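Local coordinates for protein putative oxidoreductase (Jannaschia sp., PDB 3C24) that is a putative oxidoreductase that probably binds a nicotinamide dinucleotide cofactor through its Rossmann-type N-terminal domain, at residues 28-32 against 51-57; 80-85 against 108-112; 95-101 against 116-122. All coordinates share one frame; numbering follows the deposited sequence. Where two conformers were deposited one is given.

Contact 1. Residues 28-32 against 51-57; sequences TRKIH and LQGMGIP
His32, on helix 22-33, and Ile56, just past the end of helix 45-53, bring the two backbones closest, with their CA atoms 7.2 Å apart, and no direct hydrogen bond crosses between them. A Schellman motif ends helix 45-53: Gly55 takes positive phi, with Ile56 N bonded to Leu51 O and Gly55 N to Gln52 O. The turn delivers Ile56 to the helix. Its CG1 lies over one face of the His32 imidazole, 4.0 Å from the ring centroid in a CH-pi contact, while its CD1 meets Arg29 CA. Pro57 CD approaches His32 NE2 obliquely. Met54, a selenomethionine, bends at its last torsion (chi3 69°), which carries its methyl to the Arg29 side chain: Met54 CE sits over the centre of one guanidinium face, 3.7 Å from Arg29 CZ, and also touches Arg29 CB. A water joins the same pair, accepting from Arg29 NH2 and donating to Met54 O at 2.7 Å. Deeper in, Thr28 CG2 packs on Leu51 CD2 at 4.0 Å and on Ile56 CG2, while its hydroxyl bonds to Gly24 O. Beneath this layer lies strand 37-41, whose Leu38 touches Thr28, His32 and Ile56; Thr28 also reaches Ile16 of strand 13-17.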
ATOM      1  N   THR A  28      27.928  -2.760   6.689  1.00 16.67           N
ATOM      2  CA  THR A  28      29.316  -2.678   7.105  1.00 16.43           C
ATOM      3  C   THR A  28      29.543  -1.374   7.860  1.00 14.95           C
ATOM      4  O   THR A  28      30.192  -1.348   8.914  1.00 16.96           O
ATOM      5  CB  THR A  28      30.269  -2.817   5.907  1.00 16.07           C
ATOM      6  OG1 THR A  28      30.059  -4.101   5.291  1.00 18.08           O
ATOM      7  CG2 THR A  28      31.690  -2.688   6.322  1.00 18.17           C
ATOM      8  N   ARG A  29      28.965  -0.279   7.342  1.00 15.50           N
ATOM      9  CA  ARG A  29      29.070   1.019   8.034  1.00 14.90           C
ATOM     10  C   ARG A  29      28.437   0.908   9.434  1.00 17.31           C
ATOM     11  O   ARG A  29      28.996   1.369  10.421  1.00 16.34           O
ATOM     12  CB  ARG A  29      28.432   2.162   7.252  1.00 16.09           C
ATOM     13  CG  ARG A  29      28.233   3.436   8.080  1.00 24.81           C
ATOM     14  CD  ARG A  29      27.660   4.561   7.203  1.00 32.82           C
ATOM     15  NE  ARG A  29      28.737   5.378   6.712  1.00 33.71           N
ATOM     16  CZ  ARG A  29      28.749   6.026   5.554  1.00 44.56           C
ATOM     17  NH1 ARG A  29      27.734   5.932   4.715  1.00 42.58           N
ATOM     18  NH2 ARG A  29      29.812   6.747   5.225  1.00 41.81           N
ATOM     19  N   LYS A  30      27.292   0.248   9.507  1.00 18.66           N
ATOM     20  CA  LYS A  30      26.628   0.085  10.808  1.00 17.73           C
ATOM     21  C   LYS A  30      27.513  -0.656  11.792  1.00 15.71           C
ATOM     22  O   LYS A  30      27.631  -0.274  12.970  1.00 17.21           O
ATOM     23  CB  LYS A  30      25.289  -0.664  10.678  1.00 18.52           C
ATOM     24  CG  LYS A  30      24.180   0.067   9.926  1.00 21.79           C
ATOM     25  CD  LYS A  30      23.537   1.122  10.757  1.00 19.28           C
ATOM     26  CE  LYS A  30      22.301   1.771  10.060  1.00 21.66           C
ATOM     27  NZ  LYS A  30      21.524   2.745  10.916  1.00 18.05           N
ATOM     28  N   ILE A  31      28.139  -1.736  11.335  1.00 15.87           N
ATOM     29  CA  ILE A  31      29.027  -2.511  12.215  1.00 13.73           C
ATOM     30  C   ILE A  31      30.258  -1.695  12.573  1.00 15.69           C
ATOM     31  O   ILE A  31      30.670  -1.644  13.752  1.00 17.29           O
ATOM     32  CB  ILE A  31      29.438  -3.871  11.583  1.00 18.14           C
ATOM     33  CG1 ILE A  31      28.199  -4.763  11.475  1.00 16.20           C
ATOM     34  CG2 ILE A  31      30.511  -4.617  12.379  1.00 15.09           C
ATOM     35  CD1 ILE A  31      27.436  -5.081  12.824  1.00 17.83           C
ATOM     36  N   HIS A  32      30.822  -1.030  11.577  1.00 16.18           N
ATOM     37  CA  HIS A  32      31.992  -0.177  11.836  1.00 17.37           C
ATOM     38  C   HIS A  32      31.746   0.829  12.939  1.00 20.21           C
ATOM     39  O   HIS A  32      32.613   1.080  13.786  1.00 19.39           O
ATOM     40  CB  HIS A  32      32.321   0.597  10.561  1.00 15.78           C
ATOM     41  CG  HIS A  32      33.629   1.305  10.621  1.00 17.72           C
ATOM     42  ND1 HIS A  32      33.769   2.631  10.291  1.00 24.56           N
ATOM     43  CD2 HIS A  32      34.858   0.858  10.959  1.00 19.46           C
ATOM     44  CE1 HIS A  32      35.041   2.975  10.424  1.00 20.27           C
ATOM     45  NE2 HIS A  32      35.722   1.922  10.844  1.00 21.36           N
ATOM     46  N   LEU A  51      34.460   1.230   0.211  1.00 17.54           N
ATOM     47  CA  LEU A  51      34.748   1.139   1.635  1.00 17.98           C
ATOM     48  C   LEU A  51      35.799   2.183   1.983  1.00 21.44           C
ATOM     49  O   LEU A  51      35.708   2.902   2.980  1.00 22.55           O
ATOM     50  CB  LEU A  51      35.243  -0.263   2.005  1.00 17.13           C
ATOM     51  CG  LEU A  51      34.148  -1.312   1.921  1.00 21.76           C
ATOM     52  CD1 LEU A  51      34.690  -2.718   2.111  1.00 23.89           C
ATOM     53  CD2 LEU A  51      33.066  -0.992   2.970  1.00 23.68           C
ATOM     54  N   GLN A  52      36.824   2.252   1.164  1.00 20.19           N
ATOM     55  CA  GLN A  52      37.871   3.240   1.434  1.00 21.42           C
ATOM     56  C   GLN A  52      37.280   4.639   1.536  1.00 23.42           C
ATOM     57  O   GLN A  52      37.675   5.431   2.383  1.00 23.52           O
ATOM     58  CB  GLN A  52      38.960   3.208   0.371  1.00 24.22           C
ATOM     59  CG  GLN A  52      39.925   2.061   0.572  1.00 31.52           C
ATOM     60  N   GLY A  53      36.310   4.918   0.683  1.00 22.94           N
ATOM     61  CA  GLY A  53      35.688   6.243   0.611  1.00 24.06           C
ATOM     62  C   GLY A  53      34.876   6.542   1.859  1.00 26.78           C
ATOM     63  O   GLY A  53      34.577   7.696   2.174  1.00 30.11           O
HETATM   64  N   MSE A  54      34.523   5.485   2.564  1.00 23.24           N
HETATM   65  CA  MSE A  54      33.719   5.599   3.780  1.00 21.05           C
HETATM   66  C   MSE A  54      34.616   5.549   5.017  1.00 20.79           C
HETATM   67  O   MSE A  54      34.144   5.617   6.149  1.00 22.86           O
HETATM   68  CB  MSE A  54      32.684   4.491   3.819  1.00 21.73           C
HETATM   69  CG  MSE A  54      31.734   4.564   2.693  1.00 21.36           C
HETATM   70 SE   MSE A  54      30.839   2.812   2.530  0.75 31.52          SE
HETATM   71  CE  MSE A  54      29.895   2.843   3.994  1.00 12.68           C
ATOM     72  N   GLY A  55      35.909   5.459   4.766  1.00 18.46           N
ATOM     73  CA  GLY A  55      36.912   5.356   5.827  1.00 19.62           C
ATOM     74  C   GLY A  55      36.927   4.019   6.544  1.00 20.11           C
ATOM     75  O   GLY A  55      37.354   3.890   7.700  1.00 23.31           O
ATOM     76  N   ILE A  56      36.438   3.001   5.858  1.00 19.70           N
ATOM     77  CA  ILE A  56      36.404   1.649   6.429  1.00 19.38           C
ATOM     78  C   ILE A  56      37.603   0.812   5.970  1.00 19.91           C
ATOM     79  O   ILE A  56      37.842   0.661   4.762  1.00 22.07           O
ATOM     80  CB  ILE A  56      35.081   0.939   6.096  1.00 17.90           C
ATOM     81  CG1 ILE A  56      33.877   1.735   6.655  1.00 21.04           C
ATOM     82  CG2 ILE A  56      35.118  -0.464   6.666  1.00 19.09           C
ATOM     83  CD1 ILE A  56      32.508   1.339   6.109  1.00 21.53           C
ATOM     84  N   PRO A  57      38.345   0.228   6.923  1.00 19.65           N
ATOM     85  CA  PRO A  57      39.518  -0.524   6.501  1.00 21.59           C
ATOM     86  C   PRO A  57      39.164  -1.810   5.799  1.00 21.27           C
ATOM     87  O   PRO A  57      38.141  -2.423   6.091  1.00 22.82           O
ATOM     88  CB  PRO A  57      40.248  -0.842   7.811  1.00 24.59           C
ATOM     89  CG  PRO A  57      39.426  -0.396   8.894  1.00 23.17           C
ATOM     90  CD  PRO A  57      38.255   0.377   8.387  1.00 23.14           C
TER
HETATM   91  O   HOH W   1      31.808   5.830   7.396  1.00 29.64           O

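Contact 2. Residues 80-85 against 108-112; sequences IEKVAE and GVMPE
Pro111 rides on the backbone of helix 77-87 at Ala84, whose side chain is only a methyl group. The CD corner of the pyrrolidine ring rests against Ala84 CB at 3.6 Å, and the CG corner lies 3.5 Å from Ala84 O, so the ring fills the shallow hollow beside this small residue. Glu85 borders the hollow, its CG 4.1 Å from Pro111 CG. One turn earlier the helix presents a ridge: the Glu81 chain, extended throughout with CG anti to the backbone N (chi1 174°), crosses the Val109 side chain at about a right angle. Val109 CG2 meets Glu81 CB, while Val109 CB lies 3.6 Å from Glu81 OE1, so the valine packs along nearly the whole length of the acid. Val109 and Pro111 belong to the connection between helix 103-107 and strand 117-123 in the Rossmann-type domain; Gly108 ends that short helix with a Schellman motif, and the chain then runs across the flank of helix 77-87. Replacing Glu81 by an alanine would remove the arm lying across Val109 and would probably leave a gap beside the valine's branched end. Met110, a selenomethionine, starts out pointing away from the helix, but bends at chi2 and chi3 (-57° and -69°) fold its end back. Its SE then packs on Ile80 CG2 at 3.8 Å, and its CE on Ala84 CB at 3.9 Å; the Ala84 methyl therefore has Pro111 and Met110 as neighbours. On the outer side, a water donates to both Glu85 OE2 and Val109 O, each at 2.8 Å, linking helix to loop where no direct hydrogen bond crosses. Ala104 of helix 103-107 touches Ile80, Val109 and Met110, and Val88 lies against Pro111.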
ATOM      1  N   ILE A  80      24.697 -17.771  -2.793  1.00 19.29           N
ATOM      2  CA  ILE A  80      24.860 -18.145  -1.368  1.00 19.67           C
ATOM      3  C   ILE A  80      25.344 -19.586  -1.211  1.00 20.19           C
ATOM      4  O   ILE A  80      26.215 -19.902  -0.366  1.00 18.68           O
ATOM      5  CB  ILE A  80      23.570 -17.868  -0.547  1.00 20.68           C
ATOM      6  CG1 ILE A  80      23.396 -16.376  -0.286  1.00 24.34           C
ATOM      7  CG2 ILE A  80      23.633 -18.584   0.816  1.00 21.39           C
ATOM      8  CD1 ILE A  80      24.454 -15.774   0.622  1.00 24.39           C
ATOM      9  N   GLU A  81      24.828 -20.487  -2.043  1.00 20.71           N
ATOM     10  CA  GLU A  81      25.218 -21.906  -1.911  1.00 20.66           C
ATOM     11  C   GLU A  81      26.721 -22.080  -2.147  1.00 21.22           C
ATOM     12  O   GLU A  81      27.424 -22.770  -1.404  1.00 20.62           O
ATOM     13  CB  GLU A  81      24.454 -22.835  -2.844  1.00 23.30           C
ATOM     14  CG  GLU A  81      25.006 -24.244  -2.769  1.00 18.02           C
ATOM     15  CD  GLU A  81      24.307 -25.251  -3.684  1.00 26.04           C
ATOM     16  OE1 GLU A  81      23.286 -24.914  -4.310  1.00 30.60           O
ATOM     17  OE2 GLU A  81      24.783 -26.382  -3.729  1.00 33.20           O
ATOM     18  N   LYS A  82      27.201 -21.439  -3.201  1.00 20.13           N
ATOM     19  CA  LYS A  82      28.620 -21.506  -3.589  1.00 22.13           C
ATOM     20  C   LYS A  82      29.495 -20.860  -2.548  1.00 20.32           C
ATOM     21  O   LYS A  82      30.515 -21.441  -2.122  1.00 22.87           O
ATOM     22  CB  LYS A  82      28.852 -20.835  -4.957  1.00 22.91           C
ATOM     23  CG  LYS A  82      30.280 -20.949  -5.446  1.00 27.47           C
ATOM     24  N   VAL A  83      29.058 -19.705  -2.077  1.00 20.22           N
ATOM     25  CA  VAL A  83      29.857 -18.944  -1.083  1.00 21.48           C
ATOM     26  C   VAL A  83      29.930 -19.716   0.238  1.00 21.10           C
ATOM     27  O   VAL A  83      31.006 -19.868   0.858  1.00 23.36           O
ATOM     28  CB  VAL A  83      29.348 -17.543  -0.857  1.00 25.46           C
ATOM     29  CG1 VAL A  83      30.166 -16.857   0.256  1.00 28.51           C
ATOM     30  CG2 VAL A  83      29.460 -16.740  -2.149  1.00 26.71           C
ATOM     31  N   ALA A  84      28.799 -20.285   0.620  1.00 16.47           N
ATOM     32  CA  ALA A  84      28.753 -21.062   1.885  1.00 16.69           C
ATOM     33  C   ALA A  84      29.572 -22.331   1.777  1.00 19.03           C
ATOM     34  O   ALA A  84      30.175 -22.792   2.746  1.00 19.18           O
ATOM     35  CB  ALA A  84      27.327 -21.397   2.227  1.00 17.34           C
ATOM     36  N   GLU A  85      29.568 -22.933   0.600  1.00 19.86           N
ATOM     37  CA  GLU A  85      30.351 -24.166   0.397  1.00 19.92           C
ATOM     38  C   GLU A  85      31.821 -23.886   0.557  1.00 20.37           C
ATOM     39  O   GLU A  85      32.589 -24.745   0.957  1.00 21.13           O
ATOM     40  CB  GLU A  85      30.068 -24.803  -0.962  1.00 18.89           C
ATOM     41  CG  GLU A  85      28.681 -25.493  -0.926  1.00 19.27           C
ATOM     42  CD  GLU A  85      28.131 -25.932  -2.287  1.00 32.29           C
ATOM     43  OE1 GLU A  85      28.754 -25.628  -3.318  1.00 30.97           O
ATOM     44  OE2 GLU A  85      27.068 -26.609  -2.315  1.00 28.23           O
ATOM     45  N   GLY A 108      17.281 -25.784   1.145  1.00 19.31           N
ATOM     46  CA  GLY A 108      18.057 -26.920   1.590  1.00 22.92           C
ATOM     47  C   GLY A 108      19.449 -27.023   0.996  1.00 22.65           C
ATOM     48  O   GLY A 108      20.040 -28.109   0.972  1.00 23.76           O
ATOM     49  N   VAL A 109      19.997 -25.886   0.609  1.00 20.14           N
ATOM     50  CA  VAL A 109      21.309 -25.855  -0.070  1.00 20.13           C
ATOM     51  C   VAL A 109      22.461 -25.455   0.813  1.00 20.36           C
ATOM     52  O   VAL A 109      23.601 -25.438   0.362  1.00 22.06           O
ATOM     53  CB  VAL A 109      21.266 -24.968  -1.356  1.00 23.41           C
ATOM     54  CG1 VAL A 109      20.165 -25.474  -2.282  1.00 27.03           C
ATOM     55  CG2 VAL A 109      21.025 -23.513  -1.059  1.00 21.29           C
HETATM   56  N   MSE A 110      22.190 -25.152   2.078  1.00 21.95           N
HETATM   57  CA  MSE A 110      23.292 -24.809   3.019  1.00 20.97           C
HETATM   58  C   MSE A 110      24.117 -26.050   3.299  1.00 20.17           C
HETATM   59  O   MSE A 110      23.567 -27.152   3.461  1.00 18.57           O
HETATM   60  CB  MSE A 110      22.793 -24.187   4.340  1.00 22.78           C
HETATM   61  CG  MSE A 110      21.962 -22.919   4.164  1.00 24.28           C
HETATM   62 SE   MSE A 110      22.897 -21.510   3.170  0.75 21.51          SE
HETATM   63  CE  MSE A 110      24.171 -21.094   4.455  1.00 15.71           C
ATOM     64  N   PRO A 111      25.454 -25.907   3.331  1.00 19.03           N
ATOM     65  CA  PRO A 111      26.236 -27.109   3.585  1.00 20.81           C
ATOM     66  C   PRO A 111      25.964 -27.668   4.935  1.00 19.32           C
ATOM     67  O   PRO A 111      25.686 -26.933   5.868  1.00 20.88           O
ATOM     68  CB  PRO A 111      27.687 -26.616   3.542  1.00 21.90           C
ATOM     69  CG  PRO A 111      27.663 -25.280   2.994  1.00 21.22           C
ATOM     70  CD  PRO A 111      26.288 -24.725   3.090  1.00 20.65           C
ATOM     71  N   GLU A 112      26.002 -28.983   5.017  1.00 20.15           N
ATOM     72  CA  GLU A 112      25.827 -29.693   6.285  0.50 18.93           C
ATOM     73  C   GLU A 112      27.087 -29.625   7.121  1.00 18.61           C
ATOM     74  O   GLU A 112      28.126 -30.148   6.743  1.00 22.11           O
ATOM     75  CB  GLU A 112      25.480 -31.172   6.034  0.50 20.66           C
ATOM     76  CG  GLU A 112      25.199 -31.969   7.274  0.50 22.75           C
ATOM     77  CD  GLU A 112      25.083 -33.467   7.004  0.50 27.67           C
ATOM     78  OE1 GLU A 112      25.164 -33.886   5.828  0.50 23.59           O
ATOM     79  OE2 GLU A 112      24.918 -34.231   7.974  0.50 27.95           O
TER
HETATM   80  O   HOH W   2      25.773 -27.182   0.073  1.00 39.02           O

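Contact 3. Residues 95-101 against 116-122; sequences TIVLILD and ITYFIGH
Strands 96-99 and 117-123 are the two parallel strands of a beta-alpha-beta unit, connected through helix 103-107 in the Rossmann-type sheet. Thr117 N donates to Thr95 O, Val97 N to Thr117 O, Phe119 N to Val97 O, Ile99 N to Phe119 O and Gly121 N to Ile99 O, with lengths from 2.8 to 3.0 Å. On one face Ile96 CG2 packs on Phe119 CB at 3.9 Å, and Leu98 CG meets Phe119 CD1 at the same distance. On the other, Val97 CG1 meets the edge of the Tyr118 ring in plane, while Ile116 CD1, from the same segment as Tyr118, covers one face of the ring, 3.7 Å above its plane. Past the ladder, His122 extends with CG anti to the backbone N (chi1 -157°), bringing ND1 within 2.8 Å of Leu100 O in a hydrogen bond of 150° at the hydrogen. Asp101 OD1 caps Ala103 N at the start of the helix. Because ND1 donates to a carbonyl, it carries a hydrogen, and the bond probably helps to set the imidazole's rotation beside the Asp101 carboxylate, whose OD2 is 3.6 Å from His122 CE1.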
ATOM      1  N   THR A  95      31.274 -20.824  15.235  1.00 12.98           N
ATOM      2  CA  THR A  95      31.096 -19.604  14.467  1.00 12.80           C
ATOM      3  C   THR A  95      29.618 -19.518  14.061  1.00 14.62           C
ATOM      4  O   THR A  95      28.993 -20.522  13.688  1.00 14.94           O
ATOM      5  CB  THR A  95      32.022 -19.593  13.231  1.00 11.86           C
ATOM      6  OG1 THR A  95      33.371 -19.701  13.659  1.00 16.68           O
ATOM      7  CG2 THR A  95      31.829 -18.304  12.383  1.00 12.92           C
ATOM      8  N   ILE A  96      29.091 -18.298  14.084  1.00 16.05           N
ATOM      9  CA  ILE A  96      27.725 -18.015  13.655  1.00 14.94           C
ATOM     10  C   ILE A  96      27.793 -17.516  12.208  1.00 16.23           C
ATOM     11  O   ILE A  96      28.390 -16.509  11.931  1.00 16.96           O
ATOM     12  CB  ILE A  96      27.057 -16.935  14.506  1.00 15.09           C
ATOM     13  CG1 ILE A  96      26.827 -17.424  15.921  1.00 14.88           C
ATOM     14  CG2 ILE A  96      25.696 -16.526  13.942  1.00 16.41           C
ATOM     15  CD1 ILE A  96      26.633 -16.228  16.973  1.00 17.43           C
ATOM     16  N   VAL A  97      27.258 -18.315  11.308  1.00 13.69           N
ATOM     17  CA  VAL A  97      27.117 -17.975   9.877  1.00 15.05           C
ATOM     18  C   VAL A  97      25.718 -17.376   9.718  1.00 16.06           C
ATOM     19  O   VAL A  97      24.666 -18.048   9.954  1.00 14.98           O
ATOM     20  CB  VAL A  97      27.304 -19.204   9.001  1.00 15.95           C
ATOM     21  CG1 VAL A  97      26.989 -18.850   7.535  1.00 18.25           C
ATOM     22  CG2 VAL A  97      28.749 -19.781   9.196  1.00 17.61           C
ATOM     23  N   LEU A  98      25.709 -16.092   9.358  1.00 16.25           N
ATOM     24  CA  LEU A  98      24.505 -15.297   9.335  1.00 13.76           C
ATOM     25  C   LEU A  98      24.061 -14.992   7.909  1.00 14.68           C
ATOM     26  O   LEU A  98      24.776 -14.388   7.110  1.00 15.91           O
ATOM     27  CB  LEU A  98      24.745 -14.046  10.176  1.00 13.59           C
ATOM     28  CG  LEU A  98      23.566 -13.382  10.888  1.00 15.93           C
ATOM     29  CD1 LEU A  98      24.052 -12.278  11.866  1.00 17.34           C
ATOM     30  CD2 LEU A  98      22.580 -12.869   9.877  1.00 20.60           C
ATOM     31  N   ILE A  99      22.881 -15.517   7.627  1.00 15.44           N
ATOM     32  CA  ILE A  99      22.233 -15.402   6.304  0.50 15.49           C
ATOM     33  C   ILE A  99      21.107 -14.382   6.397  1.00 15.49           C
ATOM     34  O   ILE A  99      20.359 -14.329   7.366  1.00 16.09           O
ATOM     35  CB  ILE A  99      21.722 -16.768   5.732  0.50 17.40           C
ATOM     36  CG1 ILE A  99      22.668 -17.949   6.012  0.50 21.36           C
ATOM     37  CG2 ILE A  99      21.503 -16.659   4.241  0.50 18.95           C
ATOM     38  CD1 ILE A  99      22.296 -18.804   7.256  0.50 11.39           C
ATOM     39  N   LEU A 100      21.009 -13.565   5.360  1.00 17.94           N
ATOM     40  CA  LEU A 100      20.097 -12.431   5.358  1.00 18.88           C
ATOM     41  C   LEU A 100      18.781 -12.678   4.631  1.00 17.34           C
ATOM     42  O   LEU A 100      18.050 -11.722   4.310  1.00 18.41           O
ATOM     43  CB  LEU A 100      20.826 -11.223   4.732  1.00 17.52           C
ATOM     44  CG  LEU A 100      22.184 -10.834   5.353  1.00 20.09           C
ATOM     45  CD1 LEU A 100      22.807  -9.529   4.751  1.00 22.85           C
ATOM     46  CD2 LEU A 100      22.044 -10.731   6.871  1.00 21.22           C
ATOM     47  N   ASP A 101      18.517 -13.933   4.309  1.00 18.86           N
ATOM     48  CA  ASP A 101      17.331 -14.339   3.584  1.00 19.87           C
ATOM     49  C   ASP A 101      17.128 -15.828   3.775  1.00 18.84           C
ATOM     50  O   ASP A 101      18.078 -16.603   3.763  1.00 20.08           O
ATOM     51  CB  ASP A 101      17.486 -14.002   2.096  1.00 22.26           C
ATOM     52  CG  ASP A 101      16.169 -14.103   1.332  1.00 28.75           C
ATOM     53  OD1 ASP A 101      15.587 -15.208   1.177  1.00 29.10           O
ATOM     54  OD2 ASP A 101      15.710 -13.059   0.845  1.00 48.81           O
ATOM     55  N   ILE A 116      28.646 -25.753  13.760  1.00 13.26           N
ATOM     56  CA  ILE A 116      28.552 -24.297  13.580  1.00 13.36           C
ATOM     57  C   ILE A 116      27.061 -23.881  13.723  1.00 13.31           C
ATOM     58  O   ILE A 116      26.156 -24.712  13.750  1.00 15.96           O
ATOM     59  CB  ILE A 116      29.216 -23.724  12.293  1.00 14.72           C
ATOM     60  CG1 ILE A 116      28.623 -24.323  10.994  1.00 13.97           C
ATOM     61  CG2 ILE A 116      30.751 -23.955  12.341  1.00 15.23           C
ATOM     62  CD1 ILE A 116      27.341 -23.715  10.495  1.00 19.61           C
ATOM     63  N   THR A 117      26.834 -22.577  13.787  1.00 14.27           N
ATOM     64  CA  THR A 117      25.501 -22.023  13.938  1.00 12.23           C
ATOM     65  C   THR A 117      25.097 -21.352  12.646  1.00 15.30           C
ATOM     66  O   THR A 117      25.911 -20.676  12.016  1.00 14.82           O
ATOM     67  CB  THR A 117      25.504 -20.957  15.055  1.00 15.01           C
ATOM     68  OG1 THR A 117      25.687 -21.592  16.327  1.00 16.33           O
ATOM     69  CG2 THR A 117      24.213 -20.102  15.045  1.00 16.00           C
ATOM     70  N   TYR A 118      23.857 -21.576  12.253  1.00 14.00           N
ATOM     71  CA  TYR A 118      23.225 -20.859  11.147  1.00 12.52           C
ATOM     72  C   TYR A 118      22.129 -20.028  11.757  1.00 16.27           C
ATOM     73  O   TYR A 118      21.255 -20.535  12.482  1.00 15.52           O
ATOM     74  CB  TYR A 118      22.624 -21.828  10.095  1.00 13.62           C
ATOM     75  CG  TYR A 118      23.604 -22.491   9.164  1.00 16.11           C
ATOM     76  CD1 TYR A 118      24.484 -21.767   8.431  1.00 18.06           C
ATOM     77  CD2 TYR A 118      23.502 -23.854   8.892  1.00 13.74           C
ATOM     78  CE1 TYR A 118      25.352 -22.396   7.544  1.00 18.46           C
ATOM     79  CE2 TYR A 118      24.368 -24.483   8.013  1.00 16.86           C
ATOM     80  CZ  TYR A 118      25.264 -23.766   7.329  1.00 20.56           C
ATOM     81  OH  TYR A 118      26.084 -24.430   6.427  1.00 17.94           O
ATOM     82  N   PHE A 119      22.196 -18.741  11.458  1.00 15.31           N
ATOM     83  CA  PHE A 119      21.257 -17.751  11.932  1.00 15.46           C
ATOM     84  C   PHE A 119      20.768 -16.993  10.716  1.00 14.84           C
ATOM     85  O   PHE A 119      21.565 -16.565   9.902  1.00 14.31           O
ATOM     86  CB  PHE A 119      21.939 -16.818  12.923  1.00 14.95           C
ATOM     87  CG  PHE A 119      20.989 -15.867  13.619  1.00 14.66           C
ATOM     88  CD1 PHE A 119      20.634 -14.654  13.040  1.00 15.35           C
ATOM     89  CD2 PHE A 119      20.485 -16.152  14.859  1.00 16.17           C
ATOM     90  CE1 PHE A 119      19.749 -13.802  13.677  1.00 17.15           C
ATOM     91  CE2 PHE A 119      19.617 -15.289  15.474  1.00 14.26           C
ATOM     92  CZ  PHE A 119      19.275 -14.108  14.886  1.00 16.96           C
ATOM     93  N   ILE A 120      19.462 -16.824  10.659  1.00 14.08           N
ATOM     94  CA  ILE A 120      18.757 -16.104   9.553  1.00 13.79           C
ATOM     95  C   ILE A 120      18.101 -14.853  10.100  1.00 15.26           C
ATOM     96  O   ILE A 120      17.372 -14.880  11.091  1.00 17.04           O
ATOM     97  CB  ILE A 120      17.705 -16.963   8.816  1.00 14.28           C
ATOM     98  CG1 ILE A 120      18.221 -18.363   8.517  1.00 17.38           C
ATOM     99  CG2 ILE A 120      17.280 -16.230   7.566  1.00 15.08           C
ATOM    100  CD1 ILE A 120      17.113 -19.291   7.991  1.00 19.10           C
ATOM    101  N   GLY A 121      18.324 -13.725   9.408  1.00 14.76           N
ATOM    102  CA  GLY A 121      17.622 -12.488   9.716  1.00 17.53           C
ATOM    103  C   GLY A 121      17.071 -11.848   8.463  1.00 17.81           C
ATOM    104  O   GLY A 121      17.548 -12.118   7.379  1.00 16.94           O
ATOM    105  N   HIS A 122      15.976 -11.113   8.613  1.00 17.77           N
ATOM    106  CA  HIS A 122      15.432 -10.347   7.489  1.00 15.91           C
ATOM    107  C   HIS A 122      14.660  -9.156   7.997  1.00 16.49           C
ATOM    108  O   HIS A 122      13.891  -9.298   8.942  1.00 16.75           O
ATOM    109  CB  HIS A 122      14.539 -11.238   6.657  1.00 15.19           C
ATOM    110  CG  HIS A 122      14.391 -10.741   5.255  1.00 16.37           C
ATOM    111  ND1 HIS A 122      15.334 -11.008   4.287  1.00 23.62           N
ATOM    112  CD2 HIS A 122      13.502  -9.886   4.700  1.00 20.29           C
ATOM    113  CE1 HIS A 122      14.966 -10.418   3.160  1.00 30.58           C
ATOM    114  NE2 HIS A 122      13.860  -9.734   3.384  1.00 23.14           N
TER

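Along the chain, contact 1 closes before the other two open, whereas contacts 2 and 3 alternate: helix 77-87, strand 96-99, the 108-112 loop and strand 117-123 follow in turn. Contact 3 lies within the sheet itself, contact 2 covers the face bearing Ile99 and Tyr118, and contact 1 sits by the outermost strand 37-41. Centres of contacts 2 and 3 are about 12 Å apart and the two touch, with Pro111 O probably hydrogen-bonded to Tyr118 OH and Met110 packed on Tyr118. Contact 1 stands apart, its centre about 22 Å from contact 3 and 27 Å from contact 2. All three thus join helices, loops and strands of one Rossmann-type domain.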